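Local coordinates for protein xylulose kinase (Bifidobacterium adolescentis ATCC 15703, PDB 3I8B) that probably catalyses the ATP-dependent phosphorylation of D-xylulose to D-xylulose 5-phosphate, as a member of the FGGY family of carbohydrate kinases, at residues A[47-52]-A[173-178]; A[191-196]-A[247-252]; A[202-205]-A[211-214]; A[256-259]-A[265-268]. All blocks are in the same frame, centred on the assembly; numbering follows the deposited sequence.

Contact 1: residues A[47-52]-A[173-178]; sequences YWWSAF and WRIAGY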
loop_
_atom_site.group_PDB
_atom_site.type_symbol
_atom_site.label_atom_id
_atom_site.label_comp_id
_atom_site.label_asym_id
_atom_site.label_seq_id
_atom_site.Cartn_x
_atom_site.Cartn_y
_atom_site.Cartn_z
ATOM N N TYR A 47 -17.102 10.261 8.476
ATOM C CA TYR A 47 -17.656 9.613 7.290
ATOM C C TYR A 47 -17.247 8.151 7.154
ATOM O O TYR A 47 -17.995 7.367 6.585
ATOM C CB TYR A 47 -17.280 10.368 6.020
ATOM C CG TYR A 47 -17.972 11.696 5.909
ATOM C CD1 TYR A 47 -19.319 11.770 5.562
ATOM C CD2 TYR A 47 -17.287 12.877 6.154
ATOM C CE1 TYR A 47 -19.966 12.991 5.455
ATOM C CE2 TYR A 47 -17.930 14.110 6.052
ATOM C CZ TYR A 47 -19.266 14.155 5.700
ATOM O OH TYR A 47 -19.907 15.367 5.598
ATOM N N TRP A 48 -16.065 7.789 7.656
ATOM C CA TRP A 48 -15.637 6.394 7.617
ATOM C C TRP A 48 -16.446 5.567 8.602
ATOM O O TRP A 48 -16.764 4.405 8.332
ATOM C CB TRP A 48 -14.160 6.224 7.966
ATOM C CG TRP A 48 -13.204 6.948 7.097
ATOM C CD1 TRP A 48 -13.377 7.316 5.788
ATOM C CD2 TRP A 48 -11.888 7.353 7.462
ATOM N NE1 TRP A 48 -12.243 7.948 5.326
ATOM C CE2 TRP A 48 -11.315 7.989 6.338
ATOM C CE3 TRP A 48 -11.137 7.253 8.640
ATOM C CZ2 TRP A 48 -10.026 8.518 6.354
ATOM C CZ3 TRP A 48 -9.854 7.784 8.655
ATOM C CH2 TRP A 48 -9.313 8.410 7.522
ATOM N N TRP A 49 -16.756 6.147 9.757
ATOM C CA TRP A 49 -17.587 5.431 10.707
ATOM C C TRP A 49 -18.996 5.211 10.134
ATOM O O TRP A 49 -19.547 4.110 10.214
ATOM C CB TRP A 49 -17.684 6.145 12.047
ATOM C CG TRP A 49 -18.616 5.414 12.947
ATOM C CD1 TRP A 49 -19.848 5.827 13.379
ATOM C CD2 TRP A 49 -18.437 4.083 13.459
ATOM N NE1 TRP A 49 -20.425 4.850 14.157
ATOM C CE2 TRP A 49 -19.581 3.773 14.223
ATOM C CE3 TRP A 49 -17.409 3.136 13.361
ATOM C CZ2 TRP A 49 -19.721 2.554 14.890
ATOM C CZ3 TRP A 49 -17.551 1.919 14.029
ATOM C CH2 TRP A 49 -18.695 1.645 14.780
ATOM N N SER A 50 -19.571 6.266 9.563
ATOM C CA SER A 50 -20.920 6.181 8.998
ATOM C C SER A 50 -20.991 5.182 7.844
ATOM O O SER A 50 -21.948 4.410 7.740
ATOM C CB SER A 50 -21.411 7.555 8.544
ATOM O OG SER A 50 -21.653 8.402 9.654
ATOM N N ALA A 51 -19.985 5.210 6.975
ATOM C CA ALA A 51 -19.904 4.259 5.878
ATOM C C ALA A 51 -19.786 2.824 6.396
ATOM O O ALA A 51 -20.444 1.921 5.871
ATOM C CB ALA A 51 -18.751 4.594 4.940
ATOM N N PHE A 52 -18.955 2.602 7.413
ATOM C CA PHE A 52 -18.865 1.264 7.995
ATOM C C PHE A 52 -20.218 0.763 8.501
ATOM O O PHE A 52 -20.598 -0.377 8.258
ATOM C CB PHE A 52 -17.856 1.188 9.146
ATOM C CG PHE A 52 -17.988 -0.067 9.957
ATOM C CD1 PHE A 52 -17.509 -1.278 9.466
ATOM C CD2 PHE A 52 -18.607 -0.044 11.200
ATOM C CE1 PHE A 52 -17.645 -2.445 10.206
ATOM C CE2 PHE A 52 -18.746 -1.201 11.934
ATOM C CZ PHE A 52 -18.259 -2.406 11.439
ATOM N N TRP A 173 -10.707 0.642 16.605
ATOM C CA TRP A 173 -10.942 1.255 17.918
ATOM C C TRP A 173 -12.426 1.651 18.115
ATOM O O TRP A 173 -13.030 1.405 19.174
ATOM C CB TRP A 173 -10.002 2.461 18.027
ATOM C CG TRP A 173 -9.950 3.172 19.325
ATOM C CD1 TRP A 173 -9.443 2.703 20.511
ATOM C CD2 TRP A 173 -10.370 4.517 19.567
ATOM N NE1 TRP A 173 -9.550 3.682 21.482
ATOM C CE2 TRP A 173 -10.120 4.797 20.927
ATOM C CE3 TRP A 173 -10.956 5.505 18.770
ATOM C CZ2 TRP A 173 -10.419 6.038 21.501
ATOM C CZ3 TRP A 173 -11.252 6.731 19.337
ATOM C CH2 TRP A 173 -10.980 6.989 20.694
ATOM N N ARG A 174 -13.022 2.238 17.085
ATOM C CA ARG A 174 -14.456 2.556 17.105
ATOM C C ARG A 174 -15.333 1.286 17.151
ATOM O O ARG A 174 -16.365 1.238 17.830
ATOM C CB ARG A 174 -14.818 3.381 15.869
ATOM C CG ARG A 174 -14.172 4.757 15.814
ATOM C CD ARG A 174 -14.481 5.610 17.055
ATOM N NE ARG A 174 -15.902 5.590 17.414
ATOM C CZ ARG A 174 -16.856 6.259 16.772
ATOM N NH1 ARG A 174 -16.563 7.037 15.732
ATOM N NH2 ARG A 174 -18.112 6.153 17.177
ATOM N N ILE A 175 -14.919 0.262 16.419
ATOM C CA ILE A 175 -15.632 -1.014 16.432
ATOM C C ILE A 175 -15.622 -1.643 17.844
ATOM O O ILE A 175 -16.634 -2.215 18.289
ATOM C CB ILE A 175 -15.091 -1.952 15.326
ATOM C CG1 ILE A 175 -15.627 -1.491 13.953
ATOM C CG2 ILE A 175 -15.439 -3.418 15.601
ATOM C CD1 ILE A 175 -14.965 -2.181 12.780
ATOM N N ALA A 176 -14.492 -1.504 18.543
ATOM C CA ALA A 176 -14.354 -1.918 19.933
ATOM C C ALA A 176 -15.231 -1.089 20.846
ATOM O O ALA A 176 -15.307 -1.354 22.036
ATOM C CB ALA A 176 -12.873 -1.830 20.401
ATOM N N GLY A 177 -15.862 -0.058 20.303
ATOM C CA GLY A 177 -16.819 0.719 21.064
ATOM C C GLY A 177 -16.266 1.981 21.700
ATOM O O GLY A 177 -16.967 2.638 22.466
ATOM N N TYR A 178 -15.017 2.314 21.387
ATOM C CA TYR A 178 -14.376 3.517 21.917
ATOM C C TYR A 178 -14.685 4.733 21.055
ATOM O O TYR A 178 -15.261 4.600 19.977
ATOM C CB TYR A 178 -12.857 3.318 22.052
ATOM C CG TYR A 178 -12.537 2.233 23.051
ATOM C CD1 TYR A 178 -12.790 2.429 24.402
ATOM C CD2 TYR A 178 -12.027 1.008 22.644
ATOM C CE1 TYR A 178 -12.529 1.447 25.331
ATOM C CE2 TYR A 178 -11.760 0.006 23.574
ATOM C CZ TYR A 178 -12.018 0.241 24.911
ATOM O OH TYR A 178 -11.766 -0.715 25.847
#
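W49 and R174 meet in a cation-pi interaction. The guanidinium of R174 lies over one face of the indole, with CZ 4.3 Å from the centroid of the five-membered ring of W49 and only 11° off its normal. The two planes are tilted by 31°, so the guanidinium does not lie flat on the indole: NH1 hangs above CG and NH2 above NE1 and CE2. R174 reaches this place because its chain bends at chi2 and chi3. On its other flank R174 NE donates to the carbonyl O of Y178 at 2.8 Å, a rather bent bond that helps to fix the rotation of the guanidinium and ties it to the chain just past the Schellman motif at G177.

The remaining contacts are apolar. With CG anti to the backbone N (chi1 176°), W49 sends its six-membered ring across to helix 167-175, where CZ3 lies 3.6 Å from R174 CB, and I175 CG1 comes up at the ring edge. One helical turn on, F52 offers a ring face to the tip of I175, whose CD1 stands 3.9 Å from the F52 ring centroid in a CH-pi contact. Were W49 an alanine, the R174 guanidinium would probably lose its aromatic platform, and a gap would open beside I175.

W49 and F52 also touch L171, and I175 rests on L268. The two helices, 46-58 and 167-175, thus pack on each other, and helix 167-175 also rests on strand 267-273, as in the alpha/beta N-terminal domain of FGGY kinases, of the actin-like ATPase fold.

Contact 2: residues A[191-196]-A[247-252]; sequences ALFTDR and DAAPVK. With MG (magnesium ion), chain B.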
loop_
_atom_site.group_PDB
_atom_site.type_symbol
_atom_site.label_atom_id
_atom_site.label_comp_id
_atom_site.label_asym_id
_atom_site.label_seq_id
_atom_site.Cartn_x
_atom_site.Cartn_y
_atom_site.Cartn_z
ATOM N N ALA A 191 -6.164 1.829 24.212
ATOM C CA ALA A 191 -6.780 0.650 23.608
ATOM C C ALA A 191 -6.443 0.552 22.116
ATOM O O ALA A 191 -6.699 -0.475 21.491
ATOM C CB ALA A 191 -8.307 0.657 23.808
ATOM N N LEU A 192 -5.885 1.623 21.540
ATOM C CA LEU A 192 -5.492 1.598 20.131
ATOM C C LEU A 192 -4.486 0.481 19.809
ATOM O O LEU A 192 -3.525 0.270 20.530
ATOM C CB LEU A 192 -4.911 2.956 19.707
ATOM C CG LEU A 192 -5.893 4.102 19.465
ATOM C CD1 LEU A 192 -5.212 5.478 19.502
ATOM C CD2 LEU A 192 -6.609 3.898 18.131
ATOM N N PHE A 193 -4.706 -0.230 18.713
ATOM C CA PHE A 193 -3.769 -1.240 18.262
ATOM C C PHE A 193 -3.609 -1.164 16.744
ATOM O O PHE A 193 -4.448 -0.577 16.025
ATOM C CB PHE A 193 -4.225 -2.643 18.706
ATOM C CG PHE A 193 -5.507 -3.082 18.065
ATOM C CD1 PHE A 193 -5.509 -3.602 16.782
ATOM C CD2 PHE A 193 -6.714 -2.959 18.740
ATOM C CE1 PHE A 193 -6.695 -4.012 16.183
ATOM C CE2 PHE A 193 -7.896 -3.348 18.152
ATOM C CZ PHE A 193 -7.895 -3.880 16.873
ATOM N N THR A 194 -2.511 -1.717 16.251
ATOM C CA THR A 194 -2.297 -1.780 14.814
ATOM C C THR A 194 -1.547 -3.072 14.457
ATOM O O THR A 194 -1.387 -3.939 15.309
ATOM C CB THR A 194 -1.555 -0.537 14.326
ATOM O OG1 THR A 194 -1.605 -0.474 12.901
ATOM C CG2 THR A 194 -0.095 -0.550 14.786
ATOM N N ASP A 195 -1.129 -3.225 13.201
ATOM C CA ASP A 195 -0.269 -4.350 12.837
ATOM C C ASP A 195 1.045 -3.854 12.216
ATOM O O ASP A 195 1.229 -2.654 12.018
ATOM C CB ASP A 195 -0.978 -5.303 11.866
ATOM C CG ASP A 195 -0.811 -4.892 10.406
ATOM O OD1 ASP A 195 -0.489 -5.777 9.576
ATOM O OD2 ASP A 195 -1.019 -3.696 10.087
ATOM N N ARG A 196 1.939 -4.785 11.894
ATOM C CA ARG A 196 3.215 -4.433 11.279
ATOM C C ARG A 196 3.072 -3.780 9.907
ATOM O O ARG A 196 3.864 -2.910 9.552
ATOM C CB ARG A 196 4.120 -5.661 11.164
ATOM C CG ARG A 196 4.636 -6.201 12.492
ATOM C CD ARG A 196 5.288 -7.562 12.285
ATOM N NE ARG A 196 6.579 -7.488 11.592
ATOM C CZ ARG A 196 6.767 -7.764 10.304
ATOM N NH1 ARG A 196 5.753 -8.133 9.533
ATOM N NH2 ARG A 196 7.982 -7.670 9.779
ATOM N N ASP A 247 -2.012 -12.399 16.366
ATOM C CA ASP A 247 -2.420 -12.094 17.737
ATOM C C ASP A 247 -3.809 -11.495 17.745
ATOM O O ASP A 247 -4.097 -10.625 16.943
ATOM C CB ASP A 247 -1.476 -11.042 18.338
ATOM C CG ASP A 247 -0.074 -11.577 18.579
ATOM O OD1 ASP A 247 0.086 -12.810 18.718
ATOM O OD2 ASP A 247 0.868 -10.758 18.641
ATOM N N ALA A 248 -4.670 -11.924 18.659
ATOM C CA ALA A 248 -5.929 -11.211 18.858
ATOM C C ALA A 248 -5.657 -9.895 19.593
ATOM O O ALA A 248 -4.791 -9.844 20.462
ATOM C CB ALA A 248 -6.885 -12.054 19.661
ATOM N N ALA A 249 -6.410 -8.841 19.283
ATOM C CA ALA A 249 -6.271 -7.616 20.064
ATOM C C ALA A 249 -6.729 -7.836 21.505
ATOM O O ALA A 249 -7.521 -8.733 21.785
ATOM C CB ALA A 249 -7.049 -6.461 19.434
ATOM N N PRO A 250 -6.247 -6.994 22.424
ATOM C CA PRO A 250 -6.678 -7.084 23.823
ATOM C C PRO A 250 -8.157 -6.743 24.016
ATOM O O PRO A 250 -8.732 -7.073 25.051
ATOM C CB PRO A 250 -5.807 -6.036 24.532
ATOM C CG PRO A 250 -4.641 -5.828 23.640
ATOM C CD PRO A 250 -5.180 -6.001 22.236
ATOM N N VAL A 251 -8.764 -6.068 23.053
ATOM C CA VAL A 251 -10.177 -5.732 23.172
ATOM C C VAL A 251 -10.957 -6.409 22.042
ATOM O O VAL A 251 -10.428 -6.602 20.950
ATOM C CB VAL A 251 -10.413 -4.188 23.105
ATOM C CG1 VAL A 251 -9.821 -3.491 24.329
ATOM C CG2 VAL A 251 -9.831 -3.609 21.804
ATOM N N LYS A 252 -12.215 -6.749 22.316
ATOM C CA LYS A 252 -13.111 -7.358 21.329
ATOM C C LYS A 252 -14.008 -6.279 20.752
ATOM O O LYS A 252 -14.038 -5.162 21.264
ATOM C CB LYS A 252 -13.998 -8.417 22.003
ATOM C CG LYS A 252 -13.246 -9.568 22.661
ATOM C CD LYS A 252 -14.220 -10.551 23.317
ATOM C CE LYS A 252 -13.485 -11.744 23.924
ATOM N NZ LYS A 252 -14.422 -12.695 24.631
HETATM MG MG MG B . -2.526 0.085 22.874
HETATM O O HOH W 1 -1.657 2.161 22.326
#
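A single methyl group sits over an aromatic face, displaced toward its CD2-CE2 side: A249 CB is 3.6 Å from the centroid of the F193 ring, 17° off the normal, a CH-pi contact in which the small alanine lets the loop 247-252 come down close upon the ring. CE2 of F193 is the nearest atom, 3.5 Å from A249 CB. The ring is brought over by chi1 of 65°, which sets CG between the backbone N and the carbonyl carbon. V251, branched at CB, works at the margin: its CG2 meets the ring edge at F193 CE2, 4.1 Å away, while its CG1 lies 4.4 Å from A191 CB in a looser contact. A serine at F193 would probably leave the A249 methyl without its aromatic partner and open a gap beside L243 and L268, which the ring also touches.

Between A191 and F193, the CB of L192 points away from the loop, and its side chain packs on W173, while L192 O binds magnesium at 2.5 Å. A water lies 2.3 Å from the magnesium, and E190 O and T241 OG1 complete the protein ligands. Between the two segments the contact is apolar packing, without a hydrogen bond, beside a metal bound by neutral oxygens.

Contact 3: residues A[202-205]-A[211-214]; sequences TIYY and EYRR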
loop_
_atom_site.group_PDB
_atom_site.type_symbol
_atom_site.label_atom_id
_atom_site.label_comp_id
_atom_site.label_asym_id
_atom_site.label_seq_id
_atom_site.Cartn_x
_atom_site.Cartn_y
_atom_site.Cartn_z
ATOM N N THR A 202 4.246 4.523 8.268
ATOM C CA THR A 202 4.262 5.822 8.950
ATOM C C THR A 202 5.569 6.617 8.758
ATOM O O THR A 202 5.572 7.850 8.852
ATOM C CB THR A 202 4.036 5.655 10.467
ATOM O OG1 THR A 202 5.085 4.849 11.024
ATOM C CG2 THR A 202 2.686 4.992 10.738
ATOM N N ILE A 203 6.648 5.888 8.463
ATOM C CA ILE A 203 8.052 6.331 8.605
ATOM C C ILE A 203 8.442 6.908 9.979
ATOM O O ILE A 203 9.385 7.706 10.090
ATOM C CB ILE A 203 8.587 7.185 7.406
ATOM C CG1 ILE A 203 8.016 8.604 7.410
ATOM C CG2 ILE A 203 8.357 6.452 6.093
ATOM C CD1 ILE A 203 8.761 9.560 6.452
ATOM N N TYR A 204 7.707 6.493 11.017
ATOM C CA TYR A 204 8.167 6.603 12.405
ATOM C C TYR A 204 8.095 5.263 13.133
ATOM O O TYR A 204 8.050 5.206 14.370
ATOM C CB TYR A 204 7.453 7.699 13.208
ATOM C CG TYR A 204 5.942 7.730 13.141
ATOM C CD1 TYR A 204 5.177 6.785 13.816
ATOM C CD2 TYR A 204 5.276 8.751 12.457
ATOM C CE1 TYR A 204 3.791 6.818 13.786
ATOM C CE2 TYR A 204 3.877 8.801 12.425
ATOM C CZ TYR A 204 3.143 7.820 13.100
ATOM O OH TYR A 204 1.759 7.838 13.080
ATOM N N TYR A 205 8.105 4.192 12.352
ATOM C CA TYR A 205 8.151 2.835 12.909
ATOM C C TYR A 205 9.142 1.970 12.143
ATOM O O TYR A 205 9.194 2.009 10.914
ATOM C CB TYR A 205 6.763 2.193 12.881
ATOM C CG TYR A 205 6.740 0.733 13.290
ATOM C CD1 TYR A 205 6.769 0.363 14.630
ATOM C CD2 TYR A 205 6.697 -0.274 12.335
ATOM C CE1 TYR A 205 6.753 -0.992 15.009
ATOM C CE2 TYR A 205 6.679 -1.614 12.698
ATOM C CZ TYR A 205 6.705 -1.973 14.030
ATOM O OH TYR A 205 6.679 -3.320 14.377
ATOM N N GLU A 211 10.265 -1.114 16.614
ATOM C CA GLU A 211 10.410 0.107 17.397
ATOM C C GLU A 211 9.775 1.302 16.720
ATOM O O GLU A 211 10.070 1.604 15.546
ATOM C CB GLU A 211 11.897 0.439 17.610
ATOM C CG GLU A 211 12.755 -0.707 18.112
ATOM C CD GLU A 211 12.730 -0.841 19.623
ATOM O OE1 GLU A 211 13.786 -1.181 20.205
ATOM O OE2 GLU A 211 11.660 -0.601 20.229
ATOM N N TYR A 212 8.944 2.013 17.471
ATOM C CA TYR A 212 8.583 3.376 17.083
ATOM C C TYR A 212 9.771 4.307 17.304
ATOM O O TYR A 212 10.456 4.221 18.329
ATOM C CB TYR A 212 7.399 3.878 17.903
ATOM C CG TYR A 212 6.057 3.346 17.447
ATOM C CD1 TYR A 212 5.606 3.564 16.161
ATOM C CD2 TYR A 212 5.233 2.649 18.320
ATOM C CE1 TYR A 212 4.370 3.083 15.743
ATOM C CE2 TYR A 212 3.994 2.168 17.909
ATOM C CZ TYR A 212 3.573 2.388 16.625
ATOM O OH TYR A 212 2.332 1.919 16.222
ATOM N N ARG A 213 10.014 5.180 16.329
ATOM C CA ARG A 213 11.079 6.169 16.391
ATOM C C ARG A 213 10.474 7.509 16.816
ATOM O O ARG A 213 10.168 8.365 15.987
ATOM C CB ARG A 213 11.754 6.282 15.021
ATOM C CG ARG A 213 12.593 5.066 14.658
ATOM C CD ARG A 213 13.877 5.015 15.503
ATOM N NE ARG A 213 14.659 6.252 15.371
ATOM C CZ ARG A 213 15.639 6.435 14.488
ATOM N NH1 ARG A 213 16.000 5.461 13.660
ATOM N NH2 ARG A 213 16.278 7.589 14.446
ATOM N N ARG A 214 10.290 7.673 18.117
ATOM C CA ARG A 214 9.657 8.867 18.649
ATOM C C ARG A 214 10.520 10.106 18.445
ATOM O O ARG A 214 10.019 11.221 18.478
ATOM C CB ARG A 214 9.296 8.666 20.125
ATOM C CG ARG A 214 8.119 7.698 20.324
ATOM C CD ARG A 214 7.935 7.306 21.791
ATOM N NE ARG A 214 6.861 6.322 21.941
ATOM C CZ ARG A 214 5.574 6.639 22.077
ATOM N NH1 ARG A 214 5.187 7.917 22.084
ATOM N NH2 ARG A 214 4.667 5.679 22.181
#
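Y205 and Y212 form an antiparallel, non-hydrogen-bonded pair with CA atoms 4.2 Å apart, and one residue further out R213 N donates to Y204 O at 2.8 Å, a nearly straight N-H (165°). The same oxygen also receives a CA-H...O contact from Y212 CA at 3.3 Å, and Y205 CA makes a similar one to E211 O.

Y205 and Y212 project from the same face of this little sheet and meet edge-to-face. The CD1 edge of Y205 points at the face of Y212, CD1 to CD1 3.7 Å, with centroids 5.2 Å apart and planes at 63°. Strands 205-206 and 211-212 make a two-stranded antiparallel hairpin, and the two rings rest on V242 of strand 241-243, joining it to the neighbouring parallel pair. Tyrosine suits both places because each ring packs while its hydroxyl reaches a polar partner: Y212 OH bonds to P240 O, and Y205 OH to N210 OD1.

Y204 runs alongside Y212, its CD1 4.0 Å from Y212 CD1. Its chi1 of 49° swings the ring back over T202, whose CB lies above the ring centre, and T202 OG1 accepts from Y204 N in an ST turn that leads the chain into the hairpin. Of the R213 side chain, CB stays near Y204 O; the bent chain carries the guanidinium to a salt bridge with D215.

Contact 4: residues A[256-259]-A[265-268]; sequences AIAG and GCLL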
loop_
_atom_site.group_PDB
_atom_site.type_symbol
_atom_site.label_atom_id
_atom_site.label_comp_id
_atom_site.label_asym_id
_atom_site.label_seq_id
_atom_site.Cartn_x
_atom_site.Cartn_y
_atom_site.Cartn_z
ATOM N N ALA A 256 -22.738 -4.368 20.684
ATOM C CA ALA A 256 -23.753 -3.668 19.900
ATOM C C ALA A 256 -23.340 -3.641 18.439
ATOM O O ALA A 256 -24.183 -3.503 17.555
ATOM C CB ALA A 256 -23.979 -2.244 20.421
ATOM N N ILE A 257 -22.046 -3.801 18.184
ATOM C CA ILE A 257 -21.543 -3.800 16.814
ATOM C C ILE A 257 -21.346 -5.206 16.223
ATOM O O ILE A 257 -21.792 -5.473 15.097
ATOM C CB ILE A 257 -20.253 -2.945 16.683
ATOM C CG1 ILE A 257 -20.595 -1.461 16.831
ATOM C CG2 ILE A 257 -19.592 -3.181 15.347
ATOM C CD1 ILE A 257 -19.441 -0.620 17.338
ATOM N N ALA A 258 -20.689 -6.104 16.953
ATOM C CA ALA A 258 -20.507 -7.465 16.448
ATOM C C ALA A 258 -20.470 -8.512 17.569
ATOM O O ALA A 258 -20.153 -8.182 18.713
ATOM C CB ALA A 258 -19.239 -7.563 15.599
ATOM N N GLY A 259 -20.805 -9.759 17.222
ATOM C CA GLY A 259 -20.639 -10.901 18.115
ATOM C C GLY A 259 -21.619 -11.131 19.260
ATOM O O GLY A 259 -21.392 -12.040 20.059
ATOM N N GLY A 265 -18.193 -13.650 21.971
ATOM C CA GLY A 265 -18.292 -12.398 21.225
ATOM C C GLY A 265 -17.391 -12.391 20.004
ATOM O O GLY A 265 -16.987 -13.445 19.526
ATOM N N CYS A 266 -17.058 -11.199 19.516
ATOM C CA CYS A 266 -16.266 -11.040 18.305
ATOM C C CYS A 266 -14.881 -10.477 18.626
ATOM O O CYS A 266 -14.750 -9.308 19.042
ATOM C CB CYS A 266 -16.991 -10.111 17.339
ATOM S SG CYS A 266 -16.145 -9.846 15.785
ATOM N N LEU A 267 -13.851 -11.306 18.464
ATOM C CA LEU A 267 -12.496 -10.818 18.681
ATOM C C LEU A 267 -12.068 -9.906 17.544
ATOM O O LEU A 267 -12.667 -9.905 16.468
ATOM C CB LEU A 267 -11.500 -11.965 18.878
ATOM C CG LEU A 267 -11.249 -12.996 17.790
ATOM C CD1 LEU A 267 -10.261 -12.466 16.752
ATOM C CD2 LEU A 267 -10.692 -14.256 18.449
ATOM N N LEU A 268 -11.039 -9.114 17.790
ATOM C CA LEU A 268 -10.522 -8.231 16.758
ATOM C C LEU A 268 -9.135 -8.713 16.383
ATOM O O LEU A 268 -8.276 -8.903 17.252
ATOM C CB LEU A 268 -10.495 -6.772 17.239
ATOM C CG LEU A 268 -11.858 -6.136 17.558
ATOM C CD1 LEU A 268 -11.731 -4.756 18.258
ATOM C CD2 LEU A 268 -12.717 -6.025 16.282
HETATM O O HOH W 2 -17.936 -8.837 20.694
#
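A258 and C266 face each other with their short side chains, CB to CB 3.8 Å. The thiol swings alongside the methyl: chi1 of -179° turns SG away from the backbone N, and C266 SG also lies 3.8 Å from A258 CB, so the alanine touches both atoms of the cysteine side chain. Small residues suit this place, since the two chains come close and V65, L68 and A253 also press on C266, while L62 packs on A258.

Beside this pair the glycines let the backbones meet directly. G265 CA points straight at G259 O in a CA-H...O contact of 3.3 Å, with an angle of 176° at the hydrogen. On G259, which has positive phi, a CB would run into the C266 backbone N and the G265 carbonyl carbon; instead its bare CA packs on C266 CB. G265 also adopts a positive phi.

The polar groups of the pair are joined through a water, which donates to A258 O at 3.0 Å and accepts from C266 N at 2.8 Å, bridging two backbones that share no direct hydrogen bond. The close approach belongs to the loop that leads into strand 267-273, the outermost strand, beside 65-72, in the five-stranded mixed sheet of the N-terminal domain.

All four contacts belong to the N-terminal FGGY domain. Contact 1 closes first along the chain; contact 2 then opens, with contact 3 nested inside its loop, and contact 4 follows. Contacts 1, 2 and 4 form a cluster with centres 13 to 15 Å apart: Y178 packs on A191 and V251, I257 fills in against W49, and A249 N probably bonds to L268 O. They link helices 46-58 and 167-175 and strand 193-195 to edge strand 267-273. Contact 3 lies 18 Å from contact 2, centre to centre, touching it through T194 and Y212. The magnesium, bound by L192 of contact 2, thus belongs to the cluster, about 8 Å from the nearest side-chain atom of Y212 in contact 3.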